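Local atomic coordinates of hypothetical protein Atu1826 (Agrobacterium tumefaciens, PDB entry 2I3D), a protein that is of unknown function but is probably a hydrolase of the alpha/beta-hydrolase fold, related in sequence to the S15 family of X-Pro dipeptidyl-peptidases. Residues E36-S42 and F80-N86. Residues are numbered along the deposited sequence; the frame is centred on the assembly and turned at random. Where two conformers were deposited one is given.
Sequences EGRYQPS and FTTLRFN
Arg38 pairs with Arg84 and Gln40 with Thr82 as hydrogen-bonded pairs of two antiparallel strands, whose axes come within 4.6 Å, and Asn86 N adds a further backbone bond to Glu36 O. Between these lie the non-hydrogen-bonded pairs Gly37–Phe85 and Tyr39–Leu83. At the first, Leu83 CD1, Arg84 O and Phe85 CB, the last 3.8 Å from Gly37 CA, tightly hem the place above that CA, which suits a residue without a side chain. At the second, buried, largely apolar groups fill the space under helix 101-117: Leu83 CD1 meets Tyr39 CB at 4.0 Å, Leu83 packs on Val114, and Tyr39 touches Leu117 and meets Trp113 edge-to-face. The Tyr39 ring also receives Thr81 CG2 at its edge, while CD of Pro41 lies over one face.

Strand 33-40 is next to the outermost strand, 25-30, and strand 81-85 has the parallel strand 49-53 on its other side; the antiparallel seam thus joins the N-terminal hairpin to the parallel part of a sheet whose strand order is consistent with the alpha/beta-hydrolase fold. On the other face, toward helix 66-77, the aliphatic CB and CG of Arg38 lie against the Arg84 guanidinium, CB over one face, offset toward the rim, 3.5 Å from NH1; the charged groups stay apart, Arg38 NE being 4.8 Å from Arg84 NH2. With chi1 at 57° and the chain extended to NE, Arg84 carries its guanidinium across the base of the Arg38 side chain, and makes a cation-pi contact with Phe72.

Polar side chains close both ends. Asn86 ND2 reaches Glu36 OE1 at 3.0 Å from above the carboxylate plane; that oxygen also accepts from Arg92 N, and Asn86 OD1 from Met63 N. Beyond Pro41, Thr81 OG1 replaces a backbone acceptor, taking Ser42 N at 2.9 Å, while Ser42 OG bonds to Gly79 O.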
loop_
_atom_site.group_PDB
_atom_site.type_symbol
_atom_site.label_atom_id
_atom_site.label_comp_id
_atom_site.label_asym_id
_atom_site.label_seq_id
_atom_site.Cartn_x
_atom_site.Cartn_y
_atom_site.Cartn_z
ATOM N N GLU B 36 11.536 12.566 6.738
ATOM C CA GLU B 36 12.045 11.224 6.706
ATOM C C GLU B 36 12.101 10.720 5.242
ATOM O O GLU B 36 11.135 10.885 4.493
ATOM C CB GLU B 36 11.094 10.353 7.550
ATOM C CG GLU B 36 11.375 8.910 7.522
ATOM C CD GLU B 36 10.361 8.087 8.289
ATOM O OE1 GLU B 36 9.129 8.396 8.349
ATOM O OE2 GLU B 36 10.833 7.082 8.823
ATOM N N GLY B 37 13.216 10.106 4.843
ATOM C CA GLY B 37 13.350 9.595 3.461
ATOM C C GLY B 37 14.095 8.282 3.363
ATOM O O GLY B 37 14.593 7.755 4.390
ATOM N N ARG B 38 14.105 7.740 2.134
ATOM C CA ARG B 38 14.898 6.576 1.762
ATOM C C ARG B 38 15.626 6.947 0.496
ATOM O O ARG B 38 14.999 7.361 -0.492
ATOM C CB ARG B 38 14.013 5.339 1.514
ATOM C CG ARG B 38 13.239 4.888 2.748
ATOM C CD ARG B 38 14.188 4.414 3.859
ATOM N NE ARG B 38 13.458 3.984 5.044
ATOM C CZ ARG B 38 13.299 4.700 6.156
ATOM N NH1 ARG B 38 13.834 5.905 6.277
ATOM N NH2 ARG B 38 12.606 4.201 7.163
ATOM N N TYR B 39 16.940 6.790 0.521
ATOM C CA TYR B 39 17.849 7.363 -0.454
ATOM C C TYR B 39 18.832 6.336 -0.965
ATOM O O TYR B 39 19.494 5.665 -0.172
ATOM C CB TYR B 39 18.590 8.490 0.248
ATOM C CG TYR B 39 19.846 8.999 -0.399
ATOM C CD1 TYR B 39 19.832 9.611 -1.654
ATOM C CD2 TYR B 39 21.070 8.943 0.301
ATOM C CE1 TYR B 39 21.034 10.128 -2.223
ATOM C CE2 TYR B 39 22.239 9.462 -0.242
ATOM C CZ TYR B 39 22.220 10.048 -1.494
ATOM O OH TYR B 39 23.406 10.546 -2.012
ATOM N N GLN B 40 18.927 6.203 -2.285
ATOM C CA GLN B 40 19.930 5.326 -2.919
ATOM C C GLN B 40 20.705 6.087 -3.979
ATOM O O GLN B 40 20.183 6.327 -5.085
ATOM C CB GLN B 40 19.306 4.101 -3.584
ATOM C CG GLN B 40 18.508 3.188 -2.668
ATOM C CD GLN B 40 19.363 2.121 -2.006
ATOM O OE1 GLN B 40 18.925 1.462 -1.048
ATOM N NE2 GLN B 40 20.592 1.940 -2.513
ATOM N N PRO B 41 21.971 6.447 -3.675
ATOM C CA PRO B 41 22.713 7.175 -4.696
ATOM C C PRO B 41 23.149 6.275 -5.853
ATOM O O PRO B 41 23.387 5.075 -5.670
ATOM C CB PRO B 41 23.934 7.719 -3.934
ATOM C CG PRO B 41 24.172 6.707 -2.850
ATOM C CD PRO B 41 22.772 6.213 -2.455
ATOM N N SER B 42 23.258 6.861 -7.032
ATOM C CA SER B 42 23.767 6.123 -8.174
ATOM C C SER B 42 25.245 5.762 -8.044
ATOM O O SER B 42 26.064 6.556 -7.522
ATOM C CB SER B 42 23.600 6.921 -9.464
ATOM O OG SER B 42 24.063 6.141 -10.570
ATOM N N PHE B 80 19.529 5.656 -11.595
ATOM C CA PHE B 80 19.219 6.980 -11.059
ATOM C C PHE B 80 19.635 7.081 -9.582
ATOM O O PHE B 80 19.551 6.108 -8.821
ATOM C CB PHE B 80 17.702 7.252 -11.100
ATOM C CG PHE B 80 17.162 7.634 -12.468
ATOM C CD1 PHE B 80 17.111 6.694 -13.489
ATOM C CD2 PHE B 80 16.676 8.925 -12.705
ATOM C CE1 PHE B 80 16.600 7.040 -14.751
ATOM C CE2 PHE B 80 16.176 9.289 -13.956
ATOM C CZ PHE B 80 16.118 8.341 -14.976
ATOM N N THR B 81 20.073 8.264 -9.169
ATOM C CA THR B 81 20.125 8.591 -7.740
ATOM C C THR B 81 18.667 8.818 -7.339
ATOM O O THR B 81 17.985 9.660 -7.931
ATOM C CB THR B 81 20.954 9.863 -7.503
ATOM O OG1 THR B 81 22.334 9.532 -7.716
ATOM C CG2 THR B 81 20.740 10.436 -6.089
ATOM N N THR B 82 18.194 8.097 -6.330
ATOM C CA THR B 82 16.739 8.008 -6.117
ATOM C C THR B 82 16.373 8.325 -4.692
ATOM O O THR B 82 17.024 7.833 -3.765
ATOM C CB THR B 82 16.142 6.585 -6.549
ATOM O OG1 THR B 82 16.685 6.213 -7.816
ATOM C CG2 THR B 82 14.626 6.613 -6.653
ATOM N N LEU B 83 15.326 9.130 -4.507
ATOM C CA LEU B 83 14.827 9.464 -3.166
ATOM C C LEU B 83 13.316 9.320 -3.140
ATOM O O LEU B 83 12.661 9.866 -4.018
ATOM C CB LEU B 83 15.197 10.913 -2.807
ATOM C CG LEU B 83 14.657 11.435 -1.475
ATOM C CD1 LEU B 83 15.384 10.766 -0.283
ATOM C CD2 LEU B 83 14.789 12.926 -1.431
ATOM N N ARG B 84 12.763 8.564 -2.188
ATOM C CA ARG B 84 11.364 8.700 -1.812
ATOM C C ARG B 84 11.343 9.239 -0.388
ATOM O O ARG B 84 12.280 9.038 0.387
ATOM C CB ARG B 84 10.583 7.382 -1.900
ATOM C CG ARG B 84 11.178 6.219 -1.035
ATOM C CD ARG B 84 10.433 4.902 -1.353
ATOM N NE ARG B 84 10.550 3.919 -0.274
ATOM C CZ ARG B 84 11.602 3.116 -0.090
ATOM N NH1 ARG B 84 12.662 3.164 -0.897
ATOM N NH2 ARG B 84 11.587 2.257 0.917
ATOM N N PHE B 85 10.285 9.942 -0.035
ATOM C CA PHE B 85 10.201 10.475 1.337
ATOM C C PHE B 85 8.754 10.683 1.773
ATOM O O PHE B 85 7.848 10.739 0.950
ATOM C CB PHE B 85 10.966 11.814 1.421
ATOM C CG PHE B 85 10.265 12.966 0.737
ATOM C CD1 PHE B 85 9.441 13.826 1.475
ATOM C CD2 PHE B 85 10.396 13.167 -0.651
ATOM C CE1 PHE B 85 8.748 14.868 0.849
ATOM C CE2 PHE B 85 9.686 14.219 -1.283
ATOM C CZ PHE B 85 8.880 15.059 -0.524
ATOM N N ASN B 86 8.558 10.813 3.090
ATOM C CA ASN B 86 7.250 11.048 3.657
ATOM C C ASN B 86 6.979 12.529 3.707
ATOM O O ASN B 86 7.814 13.295 4.210
ATOM C CB ASN B 86 7.164 10.446 5.055
ATOM C CG ASN B 86 6.831 8.972 5.026
ATOM O OD1 ASN B 86 6.228 8.466 4.054
ATOM N ND2 ASN B 86 7.180 8.264 6.109
#